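Local coordinates for protein alpha-rhamnosidase (Dictyoglomus thermophilum, PDB 6I60) that probably hydrolyses terminal non-reducing alpha-L-rhamnose residues of alpha-L-rhamnosides, as the glycoside hydrolase of a thermophilic bacterium, at residues W55-L60 and V117-S122; Y571-Y576 and G840-N845; A835-G840 and A860-N865; T866-V871 and P889-G894. All coordinates share one frame; numbering follows the deposited sequence.

Contact 1: residues W55-L60 and V117-S122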
loop_
_atom_site.group_PDB
_atom_site.type_symbol
_atom_site.label_atom_id
_atom_site.label_comp_id
_atom_site.label_asym_id
_atom_site.label_seq_id
_atom_site.Cartn_x
_atom_site.Cartn_y
_atom_site.Cartn_z
ATOM N N TRP A 55 -19.301 -6.291 5.885
ATOM C CA TRP A 55 -20.257 -6.661 4.850
ATOM C C TRP A 55 -20.805 -5.399 4.203
ATOM O O TRP A 55 -20.767 -4.313 4.787
ATOM C CB TRP A 55 -21.402 -7.506 5.416
ATOM C CG TRP A 55 -22.098 -6.849 6.567
ATOM C CD1 TRP A 55 -23.074 -5.897 6.500
ATOM C CD2 TRP A 55 -21.864 -7.089 7.959
ATOM N NE1 TRP A 55 -23.465 -5.532 7.766
ATOM C CE2 TRP A 55 -22.738 -6.249 8.680
ATOM C CE3 TRP A 55 -21.005 -7.934 8.667
ATOM C CZ2 TRP A 55 -22.775 -6.230 10.070
ATOM C CZ3 TRP A 55 -21.043 -7.912 10.044
ATOM C CH2 TRP A 55 -21.923 -7.068 10.733
ATOM N N LYS A 56 -21.324 -5.563 2.989
ATOM C CA LYS A 56 -21.960 -4.492 2.236
ATOM C C LYS A 56 -23.457 -4.752 2.121
ATOM O O LYS A 56 -23.929 -5.879 2.297
ATOM C CB LYS A 56 -21.338 -4.359 0.841
ATOM C CG LYS A 56 -19.851 -4.050 0.858
ATOM C CD LYS A 56 -19.230 -4.224 -0.519
ATOM C CE LYS A 56 -17.756 -3.842 -0.514
ATOM N NZ LYS A 56 -17.549 -2.422 -0.111
ATOM N N LEU A 57 -24.207 -3.695 1.815
ATOM C CA LEU A 57 -25.660 -3.756 1.823
ATOM C C LEU A 57 -26.229 -3.258 0.503
ATOM O O LEU A 57 -25.615 -2.449 -0.196
ATOM C CB LEU A 57 -26.245 -2.935 2.977
ATOM C CG LEU A 57 -25.749 -3.330 4.367
ATOM C CD1 LEU A 57 -26.207 -2.323 5.405
ATOM C CD2 LEU A 57 -26.226 -4.729 4.715
ATOM N N ARG A 58 -27.424 -3.751 0.181
ATOM C CA ARG A 58 -28.139 -3.372 -1.031
ATOM C C ARG A 58 -29.632 -3.475 -0.755
ATOM O O ARG A 58 -30.088 -4.465 -0.177
ATOM C CB ARG A 58 -27.745 -4.269 -2.212
ATOM C CG ARG A 58 -28.679 -4.174 -3.410
ATOM C CD ARG A 58 -27.910 -3.871 -4.688
ATOM N NE ARG A 58 -28.650 -4.269 -5.884
ATOM C CZ ARG A 58 -28.109 -4.379 -7.094
ATOM N NH1 ARG A 58 -26.820 -4.119 -7.275
ATOM N NH2 ARG A 58 -28.857 -4.748 -8.125
ATOM N N HIS A 59 -30.385 -2.460 -1.164
ATOM C CA HIS A 59 -31.817 -2.417 -0.920
ATOM C C HIS A 59 -32.544 -1.993 -2.188
ATOM O O HIS A 59 -31.968 -1.360 -3.077
ATOM C CB HIS A 59 -32.162 -1.460 0.229
ATOM C CG HIS A 59 -33.450 -1.783 0.919
ATOM N ND1 HIS A 59 -34.666 -1.295 0.491
ATOM C CD2 HIS A 59 -33.712 -2.541 2.010
ATOM C CE1 HIS A 59 -35.622 -1.740 1.288
ATOM N NE2 HIS A 59 -35.069 -2.499 2.218
ATOM N N LEU A 60 -33.828 -2.352 -2.258
ATOM C CA LEU A 60 -34.645 -1.954 -3.400
ATOM C C LEU A 60 -34.988 -0.471 -3.345
ATOM O O LEU A 60 -35.032 0.200 -4.382
ATOM C CB LEU A 60 -35.924 -2.788 -3.450
ATOM C CG LEU A 60 -35.782 -4.278 -3.759
ATOM C CD1 LEU A 60 -37.090 -5.004 -3.471
ATOM C CD2 LEU A 60 -35.348 -4.486 -5.202
ATOM N N VAL A 117 -24.799 -13.442 8.226
ATOM C CA VAL A 117 -25.214 -12.205 8.882
ATOM C C VAL A 117 -26.529 -11.737 8.271
ATOM O O VAL A 117 -26.766 -11.894 7.070
ATOM C CB VAL A 117 -24.109 -11.123 8.789
ATOM C CG1 VAL A 117 -23.929 -10.647 7.362
ATOM C CG2 VAL A 117 -24.421 -9.952 9.709
ATOM N N ARG A 118 -27.391 -11.183 9.120
ATOM C CA ARG A 118 -28.608 -10.499 8.712
ATOM C C ARG A 118 -28.512 -9.030 9.096
ATOM O O ARG A 118 -27.715 -8.640 9.954
ATOM C CB ARG A 118 -29.851 -11.115 9.365
ATOM C CG ARG A 118 -30.081 -12.578 9.044
ATOM C CD ARG A 118 -31.399 -13.072 9.630
ATOM N NE ARG A 118 -31.543 -12.737 11.046
ATOM C CZ ARG A 118 -32.167 -13.503 11.936
ATOM N NH1 ARG A 118 -32.711 -14.651 11.559
ATOM N NH2 ARG A 118 -32.255 -13.117 13.201
ATOM N N TRP A 119 -29.345 -8.213 8.458
ATOM C CA TRP A 119 -29.376 -6.788 8.747
ATOM C C TRP A 119 -30.816 -6.299 8.725
ATOM O O TRP A 119 -31.660 -6.831 8.001
ATOM C CB TRP A 119 -28.522 -5.987 7.752
ATOM C CG TRP A 119 -29.147 -5.825 6.398
ATOM C CD1 TRP A 119 -29.376 -6.805 5.478
ATOM C CD2 TRP A 119 -29.614 -4.603 5.809
ATOM N NE1 TRP A 119 -29.961 -6.272 4.353
ATOM C CE2 TRP A 119 -30.115 -4.923 4.531
ATOM C CE3 TRP A 119 -29.657 -3.272 6.237
ATOM C CZ2 TRP A 119 -30.654 -3.960 3.678
ATOM C CZ3 TRP A 119 -30.192 -2.318 5.389
ATOM C CH2 TRP A 119 -30.683 -2.667 4.124
ATOM N N TRP A 120 -31.086 -5.287 9.540
ATOM C CA TRP A 120 -32.393 -4.654 9.610
ATOM C C TRP A 120 -32.306 -3.282 8.958
ATOM O O TRP A 120 -31.410 -2.493 9.278
ATOM C CB TRP A 120 -32.868 -4.533 11.059
ATOM C CG TRP A 120 -33.407 -5.813 11.631
ATOM C CD1 TRP A 120 -34.719 -6.138 11.819
ATOM C CD2 TRP A 120 -32.647 -6.938 12.093
ATOM N NE1 TRP A 120 -34.824 -7.394 12.366
ATOM C CE2 TRP A 120 -33.567 -7.907 12.545
ATOM C CE3 TRP A 120 -31.279 -7.220 12.169
ATOM C CZ2 TRP A 120 -33.163 -9.136 13.065
ATOM C CZ3 TRP A 120 -30.881 -8.442 12.687
ATOM C CH2 TRP A 120 -31.819 -9.383 13.127
ATOM N N ASP A 121 -33.231 -3.002 8.045
ATOM C CA ASP A 121 -33.198 -1.760 7.286
ATOM C C ASP A 121 -33.783 -0.625 8.126
ATOM O O ASP A 121 -33.968 -0.745 9.340
ATOM C CB ASP A 121 -33.928 -1.939 5.958
ATOM C CG ASP A 121 -35.406 -2.202 6.136
ATOM O OD1 ASP A 121 -35.833 -2.475 7.278
ATOM O OD2 ASP A 121 -36.144 -2.137 5.132
ATOM N N SER A 122 -34.096 0.497 7.472
ATOM C CA SER A 122 -34.566 1.677 8.188
ATOM C C SER A 122 -35.952 1.487 8.794
ATOM O O SER A 122 -36.320 2.239 9.702
ATOM C CB SER A 122 -34.571 2.888 7.255
ATOM O OG SER A 122 -33.286 3.480 7.178
#
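Leu57 and Trp119 meet inside the N-terminal immunoglobulin-like beta sandwich, where strand 52-56 of one sheet and its continuation face strand 112-120 of the other. Trp119 has the most surface covered. Both methyls of Leu57 lie against its indole: CD2 sits over the five-membered ring, 3.6 Å from the ring centroid and 15° off the normal, while CD1 reaches Trp119 CE3 at 3.7 Å. CD2 makes the CH-pi contact; CD1 packs on the six-membered part of the indole. The indole is put there by a first torsion of 75°, which places CG between the backbone N and the carbonyl carbon. Its NE1 is engaged outside the pair by the backbone O of Tyr30, which helps fix the rotation of the ring. Two residues back along both segments, Val117 CG2 stands almost straight above the six-membered ring of Trp55, 3.8 Å from its centroid. With an alanine in place of Trp119, the Leu57 methyls would probably face a gap and Tyr30 O would be left without its indole donor. Beyond the strand ends, the His59 ring meets Trp119 rim to rim with perpendicular planes, CD2 lying 3.7 Å from Trp119 CH2. The imidazole is held chiefly by ND1 to the backbone N of Glu61. Its NE2 donates only a weak, bent bond (128°) to Asp121 OD2 at 3.1 Å, an oxygen that also takes a bond from Gln125 NE2.

Contact 2: residues Y571-Y576 and G840-N845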
loop_
_atom_site.group_PDB
_atom_site.type_symbol
_atom_site.label_atom_id
_atom_site.label_comp_id
_atom_site.label_asym_id
_atom_site.label_seq_id
_atom_site.Cartn_x
_atom_site.Cartn_y
_atom_site.Cartn_z
ATOM N N TYR A 571 -6.179 7.650 8.912
ATOM C CA TYR A 571 -6.729 7.425 7.579
ATOM C C TYR A 571 -7.575 6.159 7.543
ATOM O O TYR A 571 -8.623 6.124 6.887
ATOM C CB TYR A 571 -5.601 7.345 6.550
ATOM C CG TYR A 571 -5.109 8.691 6.062
ATOM C CD1 TYR A 571 -5.922 9.816 6.129
ATOM C CD2 TYR A 571 -3.832 8.835 5.534
ATOM C CE1 TYR A 571 -5.476 11.045 5.683
ATOM C CE2 TYR A 571 -3.378 10.062 5.088
ATOM C CZ TYR A 571 -4.204 11.162 5.165
ATOM O OH TYR A 571 -3.757 12.384 4.721
ATOM N N LEU A 572 -7.139 5.112 8.248
ATOM C CA LEU A 572 -7.890 3.862 8.270
ATOM C C LEU A 572 -9.253 4.033 8.930
ATOM O O LEU A 572 -10.203 3.324 8.578
ATOM C CB LEU A 572 -7.084 2.780 8.986
ATOM C CG LEU A 572 -5.801 2.340 8.283
ATOM C CD1 LEU A 572 -5.183 1.146 8.991
ATOM C CD2 LEU A 572 -6.080 2.020 6.821
ATOM N N TYR A 573 -9.370 4.960 9.881
ATOM C CA TYR A 573 -10.667 5.242 10.482
ATOM C C TYR A 573 -11.481 6.216 9.640
ATOM O O TYR A 573 -12.714 6.134 9.624
ATOM C CB TYR A 573 -10.483 5.791 11.900
ATOM C CG TYR A 573 -11.757 6.329 12.508
ATOM C CD1 TYR A 573 -12.777 5.473 12.901
ATOM C CD2 TYR A 573 -11.947 7.693 12.681
ATOM C CE1 TYR A 573 -13.949 5.958 13.453
ATOM C CE2 TYR A 573 -13.115 8.188 13.233
ATOM C CZ TYR A 573 -14.113 7.315 13.615
ATOM O OH TYR A 573 -15.280 7.796 14.163
ATOM N N GLN A 574 -10.816 7.128 8.929
ATOM C CA GLN A 574 -11.536 8.139 8.160
ATOM C C GLN A 574 -12.180 7.538 6.915
ATOM O O GLN A 574 -13.341 7.834 6.608
ATOM C CB GLN A 574 -10.588 9.277 7.779
ATOM C CG GLN A 574 -11.182 10.307 6.826
ATOM C CD GLN A 574 -10.161 11.331 6.350
ATOM O OE1 GLN A 574 -8.991 11.009 6.138
ATOM N NE2 GLN A 574 -10.603 12.574 6.177
ATOM N N TYR A 575 -11.450 6.690 6.193
ATOM C CA TYR A 575 -11.915 6.170 4.914
ATOM C C TYR A 575 -12.493 4.764 5.001
ATOM O O TYR A 575 -13.076 4.292 4.018
ATOM C CB TYR A 575 -10.771 6.190 3.892
ATOM C CG TYR A 575 -10.482 7.571 3.345
ATOM C CD1 TYR A 575 -11.338 8.167 2.426
ATOM C CD2 TYR A 575 -9.360 8.280 3.750
ATOM C CE1 TYR A 575 -11.081 9.430 1.923
ATOM C CE2 TYR A 575 -9.094 9.543 3.253
ATOM C CZ TYR A 575 -9.959 10.113 2.341
ATOM O OH TYR A 575 -9.699 11.369 1.845
ATOM N N TYR A 576 -12.354 4.085 6.139
ATOM C CA TYR A 576 -12.911 2.751 6.303
ATOM C C TYR A 576 -13.790 2.592 7.535
ATOM O O TYR A 576 -14.500 1.584 7.631
ATOM C CB TYR A 576 -11.791 1.702 6.366
ATOM C CG TYR A 576 -10.946 1.612 5.117
ATOM C CD1 TYR A 576 -9.734 2.283 5.028
ATOM C CD2 TYR A 576 -11.354 0.849 4.031
ATOM C CE1 TYR A 576 -8.953 2.202 3.887
ATOM C CE2 TYR A 576 -10.579 0.760 2.886
ATOM C CZ TYR A 576 -9.380 1.438 2.820
ATOM O OH TYR A 576 -8.604 1.360 1.685
ATOM N N GLY A 840 -17.308 12.862 4.322
ATOM C CA GLY A 840 -17.962 13.815 5.196
ATOM C C GLY A 840 -17.962 13.351 6.636
ATOM O O GLY A 840 -17.789 14.150 7.561
ATOM N N GLU A 841 -18.162 12.053 6.836
ATOM C CA GLU A 841 -18.073 11.420 8.140
ATOM C C GLU A 841 -17.317 10.110 7.987
ATOM O O GLU A 841 -17.402 9.465 6.935
ATOM C CB GLU A 841 -19.462 11.162 8.748
ATOM C CG GLU A 841 -20.299 12.420 8.943
ATOM C CD GLU A 841 -19.992 13.149 10.241
ATOM O OE1 GLU A 841 -18.838 13.079 10.717
ATOM O OE2 GLU A 841 -20.910 13.799 10.786
ATOM N N PRO A 842 -16.565 9.699 9.012
ATOM C CA PRO A 842 -15.692 8.526 8.870
ATOM C C PRO A 842 -16.450 7.291 8.398
ATOM O O PRO A 842 -17.644 7.126 8.661
ATOM C CB PRO A 842 -15.129 8.333 10.283
ATOM C CG PRO A 842 -15.187 9.690 10.891
ATOM C CD PRO A 842 -16.416 10.344 10.328
ATOM N N GLY A 843 -15.738 6.424 7.683
ATOM C CA GLY A 843 -16.363 5.257 7.097
ATOM C C GLY A 843 -17.300 5.559 5.953
ATOM O O GLY A 843 -18.118 4.708 5.597
ATOM N N TRP A 844 -17.196 6.752 5.361
ATOM C CA TRP A 844 -18.104 7.205 4.307
ATOM C C TRP A 844 -19.557 7.198 4.774
ATOM O O TRP A 844 -20.475 6.997 3.976
ATOM C CB TRP A 844 -17.948 6.372 3.029
ATOM C CG TRP A 844 -16.593 6.474 2.392
ATOM C CD1 TRP A 844 -15.557 5.594 2.522
ATOM C CD2 TRP A 844 -16.128 7.514 1.521
ATOM N NE1 TRP A 844 -14.476 6.021 1.787
ATOM C CE2 TRP A 844 -14.801 7.198 1.164
ATOM C CE3 TRP A 844 -16.704 8.681 1.011
ATOM C CZ2 TRP A 844 -14.042 8.007 0.320
ATOM C CZ3 TRP A 844 -15.948 9.484 0.174
ATOM C CH2 TRP A 844 -14.632 9.143 -0.164
ATOM N N ASN A 845 -19.775 7.410 6.075
ATOM C CA ASN A 845 -21.138 7.499 6.588
ATOM C C ASN A 845 -21.880 8.677 5.975
ATOM O O ASN A 845 -23.096 8.605 5.757
ATOM C CB ASN A 845 -21.122 7.609 8.113
ATOM C CG ASN A 845 -21.377 6.277 8.796
ATOM O OD1 ASN A 845 -22.524 5.873 8.989
ATOM N ND2 ASN A 845 -20.303 5.585 9.164
#
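Pro842 lies over one face of the Tyr573 ring, its CB 3.9 Å from the ring centroid in a CH-pi contact. The pair joins helix 564-576 of the six-hairpin (alpha/alpha) glycosidase domain to the turn after strand 837-841 of the C-terminal beta domain. Pro842 CG completes the overlap, 3.5 Å from Tyr573 CE2. A first torsion of 170° sets CG of Tyr573 anti to the backbone N and swings the phenol across to the proline. With a serine in place of Tyr573, Pro842 CB and CG would probably lose the aromatic face they cover, opening a gap between helix and turn. Beside this, Gly843 N donates to Gln574 O at 3.0 Å, approaching from above the carbonyl plane; Pro842 CA adds a CA-H...O contact to the same oxygen. Further along, Trp844 CZ2 reaches the edge of the Tyr575 ring, 3.4 Å from CD1, in an oblique aromatic pair with planes 51° apart. In the second shell, Glu515 binds the Tyr575 hydroxyl and Val837 packs on Trp844. The turn is braced from within by Asn845 ND2, which donates a nearly straight bond (168°) to Pro842 O at 3.1 Å.

Contact 3: residues A835-G840 and A860-N865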
loop_
_atom_site.group_PDB
_atom_site.type_symbol
_atom_site.label_atom_id
_atom_site.label_comp_id
_atom_site.label_asym_id
_atom_site.label_seq_id
_atom_site.Cartn_x
_atom_site.Cartn_y
_atom_site.Cartn_z
ATOM N N ALA A 835 -12.897 15.968 -9.372
ATOM C CA ALA A 835 -14.096 15.139 -9.426
ATOM C C ALA A 835 -15.112 15.600 -8.388
ATOM O O ALA A 835 -16.249 15.954 -8.724
ATOM C CB ALA A 835 -13.726 13.672 -9.217
ATOM N N GLY A 836 -14.715 15.605 -7.117
ATOM C CA GLY A 836 -15.511 16.228 -6.079
ATOM C C GLY A 836 -16.210 15.284 -5.121
ATOM O O GLY A 836 -17.340 15.555 -4.708
ATOM N N VAL A 837 -15.561 14.185 -4.749
ATOM C CA VAL A 837 -16.110 13.245 -3.778
ATOM C C VAL A 837 -15.130 13.136 -2.615
ATOM O O VAL A 837 -13.981 12.715 -2.796
ATOM C CB VAL A 837 -16.402 11.870 -4.404
ATOM C CG1 VAL A 837 -15.222 11.376 -5.233
ATOM C CG2 VAL A 837 -16.775 10.866 -3.322
ATOM N N ARG A 838 -15.578 13.539 -1.427
ATOM C CA ARG A 838 -14.755 13.512 -0.228
ATOM C C ARG A 838 -15.545 12.899 0.918
ATOM O O ARG A 838 -16.774 12.804 0.875
ATOM C CB ARG A 838 -14.275 14.914 0.176
ATOM C CG ARG A 838 -14.320 15.944 -0.936
ATOM C CD ARG A 838 -13.650 17.238 -0.514
ATOM N NE ARG A 838 -14.217 17.773 0.719
ATOM C CZ ARG A 838 -14.967 18.868 0.784
ATOM N NH1 ARG A 838 -15.247 19.552 -0.318
ATOM N NH2 ARG A 838 -15.440 19.282 1.952
ATOM N N VAL A 839 -14.822 12.492 1.954
ATOM C CA VAL A 839 -15.443 11.879 3.122
ATOM C C VAL A 839 -16.019 12.973 4.011
ATOM O O VAL A 839 -15.315 13.914 4.398
ATOM C CB VAL A 839 -14.430 11.005 3.880
ATOM C CG1 VAL A 839 -13.121 11.754 4.093
ATOM C CG2 VAL A 839 -15.008 10.551 5.203
ATOM N N GLY A 840 -17.308 12.862 4.322
ATOM C CA GLY A 840 -17.962 13.815 5.196
ATOM C C GLY A 840 -17.962 13.351 6.636
ATOM O O GLY A 840 -17.789 14.150 7.561
ATOM N N ALA A 860 -15.731 15.257 -15.596
ATOM C CA ALA A 860 -14.872 14.544 -14.659
ATOM C C ALA A 860 -15.719 13.537 -13.896
ATOM O O ALA A 860 -16.888 13.803 -13.605
ATOM C CB ALA A 860 -14.180 15.502 -13.681
ATOM N N LYS A 861 -15.127 12.388 -13.579
ATOM C CA LYS A 861 -15.836 11.355 -12.841
ATOM C C LYS A 861 -14.869 10.621 -11.925
ATOM O O LYS A 861 -13.740 10.318 -12.318
ATOM C CB LYS A 861 -16.514 10.346 -13.776
ATOM C CG LYS A 861 -16.845 9.024 -13.090
ATOM C CD LYS A 861 -17.037 7.896 -14.077
ATOM C CE LYS A 861 -17.865 6.773 -13.469
ATOM N NZ LYS A 861 -18.373 5.819 -14.499
ATOM N N ALA A 862 -15.325 10.339 -10.707
ATOM C CA ALA A 862 -14.631 9.443 -9.792
ATOM C C ALA A 862 -15.625 8.401 -9.309
ATOM O O ALA A 862 -16.689 8.751 -8.791
ATOM C CB ALA A 862 -14.028 10.204 -8.610
ATOM N N ARG A 863 -15.289 7.127 -9.491
ATOM C CA ARG A 863 -16.098 6.020 -8.998
ATOM C C ARG A 863 -15.251 5.214 -8.025
ATOM O O ARG A 863 -14.202 4.683 -8.406
ATOM C CB ARG A 863 -16.596 5.139 -10.145
ATOM C CG ARG A 863 -17.326 3.886 -9.687
ATOM C CD ARG A 863 -17.709 2.995 -10.858
ATOM N NE ARG A 863 -16.632 2.083 -11.239
ATOM C CZ ARG A 863 -16.331 0.961 -10.589
ATOM N NH1 ARG A 863 -17.023 0.604 -9.515
ATOM N NH2 ARG A 863 -15.334 0.195 -11.011
ATOM N N LEU A 864 -15.699 5.128 -6.774
ATOM C CA LEU A 864 -14.965 4.443 -5.723
ATOM C C LEU A 864 -15.765 3.259 -5.201
ATOM O O LEU A 864 -16.998 3.296 -5.144
ATOM C CB LEU A 864 -14.641 5.389 -4.556
ATOM C CG LEU A 864 -14.224 6.821 -4.894
ATOM C CD1 LEU A 864 -14.509 7.756 -3.728
ATOM C CD2 LEU A 864 -12.755 6.866 -5.268
ATOM N N ASN A 865 -15.050 2.204 -4.819
ATOM C CA ASN A 865 -15.631 1.051 -4.136
ATOM C C ASN A 865 -15.148 1.105 -2.690
ATOM O O ASN A 865 -14.049 0.641 -2.376
ATOM C CB ASN A 865 -15.236 -0.255 -4.818
ATOM C CG ASN A 865 -15.773 -1.477 -4.096
ATOM O OD1 ASN A 865 -16.985 -1.686 -4.019
ATOM N ND2 ASN A 865 -14.871 -2.293 -3.561
#
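Ala862 offers a shallow place on strand 859-866, and two methyl-bearing residues settle on it together. Ala835 CB approaches its CB to 3.5 Å, while Val837 CG1 comes in at 3.8 Å from the next residue but one. The second row is formed by Leu864, whose CD1 meets Val837 CG2 tip to tip at 3.9 Å. Val837 CG1 is also near that methyl, 4.0 Å from Leu864 CD1, so this branch lodges between the small Ala862 and the taller Leu864. The valine reaches both because its first torsion of 48° turns CG1 between the backbone N and the carbonyl carbon. At the other end the fit is flatter: Ala860 CB rests 4.3 Å from Ala835 CA.

Strands 837-841 and 859-866 belong to different sheets of the C-terminal domain, the former following directly on helix 826-835. Gly836 makes that exit with a positive phi of 108°, at backbone angles where a side chain would collide with Ala835 O. From the helix side, Tyr831 covers Ala862 and Leu864, and from the neighbouring strand 869-877 Ile873 packs on Val837.

No hydrogen bond crosses between the segments, and the meeting surface is made largely of alanine, valine and leucine carbon atoms. This implies that the sheets cohere here by burial of apolar surface and matching of side-chain heights, while the charged residues of both segments direct their CB atoms away.

Contact 4: residues T866-V871 and P889-G894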
loop_
_atom_site.group_PDB
_atom_site.type_symbol
_atom_site.label_atom_id
_atom_site.label_comp_id
_atom_site.label_asym_id
_atom_site.label_seq_id
_atom_site.Cartn_x
_atom_site.Cartn_y
_atom_site.Cartn_z
ATOM N N THR A 866 -15.968 1.678 -1.817
ATOM C CA THR A 866 -15.581 1.921 -0.436
ATOM C C THR A 866 -16.017 0.755 0.450
ATOM O O THR A 866 -16.428 -0.305 -0.030
ATOM C CB THR A 866 -16.177 3.238 0.051
ATOM O OG1 THR A 866 -17.586 3.072 0.256
ATOM C CG2 THR A 866 -15.939 4.341 -0.973
ATOM N N ILE A 867 -15.926 0.950 1.769
ATOM C CA ILE A 867 -16.343 -0.079 2.714
ATOM C C ILE A 867 -17.859 -0.212 2.764
ATOM O O ILE A 867 -18.376 -1.236 3.227
ATOM C CB ILE A 867 -15.758 0.221 4.109
ATOM C CG1 ILE A 867 -15.348 -1.075 4.810
ATOM C CG2 ILE A 867 -16.742 1.022 4.960
ATOM C CD1 ILE A 867 -14.218 -1.807 4.115
ATOM N N LYS A 868 -18.590 0.796 2.289
ATOM C CA LYS A 868 -20.045 0.764 2.273
ATOM C C LYS A 868 -20.616 0.408 0.908
ATOM O O LYS A 868 -21.836 0.247 0.790
ATOM C CB LYS A 868 -20.610 2.116 2.725
ATOM C CG LYS A 868 -20.267 2.488 4.161
ATOM C CD LYS A 868 -21.153 3.616 4.663
ATOM C CE LYS A 868 -21.093 3.744 6.180
ATOM N NZ LYS A 868 -21.280 2.437 6.862
ATOM N N GLY A 869 -19.777 0.283 -0.117
ATOM C CA GLY A 869 -20.253 -0.023 -1.451
ATOM C C GLY A 869 -19.705 0.912 -2.510
ATOM O O GLY A 869 -18.602 1.447 -2.365
ATOM N N GLU A 870 -20.470 1.124 -3.577
ATOM C CA GLU A 870 -20.029 1.943 -4.696
ATOM C C GLU A 870 -20.397 3.405 -4.466
ATOM O O GLU A 870 -21.545 3.718 -4.132
ATOM C CB GLU A 870 -20.651 1.444 -6.001
ATOM C CG GLU A 870 -19.760 0.507 -6.794
ATOM C CD GLU A 870 -20.019 0.590 -8.285
ATOM O OE1 GLU A 870 -19.672 -0.370 -9.005
ATOM O OE2 GLU A 870 -20.571 1.616 -8.734
ATOM N N VAL A 871 -19.419 4.290 -4.646
ATOM C CA VAL A 871 -19.611 5.733 -4.571
ATOM C C VAL A 871 -19.178 6.329 -5.903
ATOM O O VAL A 871 -18.068 6.056 -6.377
ATOM C CB VAL A 871 -18.816 6.356 -3.407
ATOM C CG1 VAL A 871 -19.025 7.863 -3.366
ATOM C CG2 VAL A 871 -19.217 5.719 -2.084
ATOM N N PRO A 889 -24.411 4.493 -1.729
ATOM C CA PRO A 889 -24.811 3.141 -1.329
ATOM C C PRO A 889 -25.680 3.177 -0.078
ATOM O O PRO A 889 -25.848 4.208 0.575
ATOM C CB PRO A 889 -23.472 2.450 -1.061
ATOM C CG PRO A 889 -22.582 3.556 -0.595
ATOM C CD PRO A 889 -23.037 4.818 -1.301
ATOM N N VAL A 890 -26.238 2.011 0.248
ATOM C CA VAL A 890 -27.101 1.895 1.418
ATOM C C VAL A 890 -26.268 2.040 2.696
ATOM O O VAL A 890 -25.090 1.660 2.744
ATOM C CB VAL A 890 -27.866 0.558 1.393
ATOM C CG1 VAL A 890 -29.050 0.595 2.334
ATOM C CG2 VAL A 890 -28.347 0.235 -0.018
ATOM N N ASN A 891 -26.894 2.601 3.739
ATOM C CA ASN A 891 -26.237 2.943 5.009
ATOM C C ASN A 891 -25.256 4.102 4.830
ATOM O O ASN A 891 -24.199 4.146 5.459
ATOM C CB ASN A 891 -25.535 1.738 5.645
ATOM C CG ASN A 891 -25.466 1.838 7.153
ATOM O OD1 ASN A 891 -26.491 1.991 7.819
ATOM N ND2 ASN A 891 -24.261 1.752 7.702
ATOM N N SER A 892 -25.616 5.058 3.977
ATOM C CA SER A 892 -24.806 6.248 3.762
ATOM C C SER A 892 -25.712 7.376 3.297
ATOM O O SER A 892 -26.790 7.143 2.741
ATOM C CB SER A 892 -23.692 5.997 2.741
ATOM O OG SER A 892 -23.188 7.218 2.236
ATOM N N GLU A 893 -25.269 8.607 3.536
ATOM C CA GLU A 893 -26.012 9.791 3.136
ATOM C C GLU A 893 -25.123 10.694 2.294
ATOM O O GLU A 893 -23.901 10.727 2.464
ATOM C CB GLU A 893 -26.552 10.561 4.354
ATOM C CG GLU A 893 -25.494 11.303 5.154
ATOM C CD GLU A 893 -26.032 11.849 6.463
ATOM O OE1 GLU A 893 -25.886 11.166 7.501
ATOM O OE2 GLU A 893 -26.603 12.962 6.456
ATOM N N GLY A 894 -25.752 11.422 1.376
ATOM C CA GLY A 894 -25.048 12.288 0.450
ATOM C C GLY A 894 -25.357 13.748 0.715
ATOM O O GLY A 894 -26.475 14.101 1.095
#
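Pro889 turns its ring mainly against the backbone of residues 868-870. Its CB lies 3.3 Å from Lys868 O, and at the far end of the ring CD comes 3.4 Å from Glu870 O, so the pyrrolidine spans the carbonyl oxygens of Lys868 and Glu870. Val871 CG2 crosses obliquely beside it, 4.0 Å from Pro889 CD. Between Lys868 and Glu870, Gly869 has backbone angles that call for glycine, and a CB there would run into Pro889 CB.

Residues 866-869 form the turn of the beta hairpin of strands 859-866 and 869-877 in the C-terminal domain. The turn includes an ST turn, in which Thr866 OG1 accepts from Lys868 N at 3.2 Å. The same hydroxyl donates to Gly869 O, which also receives Thr866 N at 2.7 Å, so two donors grip that carbonyl.

From the turn, Lys868 reaches obliquely across Asn891, its CD and CE against the backbone O of Asn891 and its CD 4.0 Å from Ser892 CB. The chain then bends at its last torsion (-49°), bringing NZ to 3.2 Å from Asn891 ND2. These are two donors and not a bonded pair: both give hydrogen bonds to Gln98 OE1, and ND2 has Ser96 O as well. A first torsion of -152° sets the Asn891 amide so that OD1 accepts from Gln66 N. Ser892 OG, on the neighbouring residue, bonds with Trp844 O.

Contacts 1, 3 and 4 are largely buried, while contact 2 is only partly so and joins the helical domain to the C-terminal beta domain. Contacts 2 and 3 share Gly840 and strand 837-841, with Val839 packing on Gln574 and Tyr575. Contacts 3 and 4 use the two strands of one hairpin, tied by a probable hydrogen bond from Leu864 N to Val871 O and a salt bridge between Arg863 and Glu870. Chemistry follows position: aliphatic in contact 3, mainly aromatic with one weak polar bond in contact 1, mixed with a backbone bond in contact 2, and in contact 4 proline and lysine carbons packed on backbone, with polar ends bonded to the N-terminal domain. There His59 N lies close to Val890 CG2.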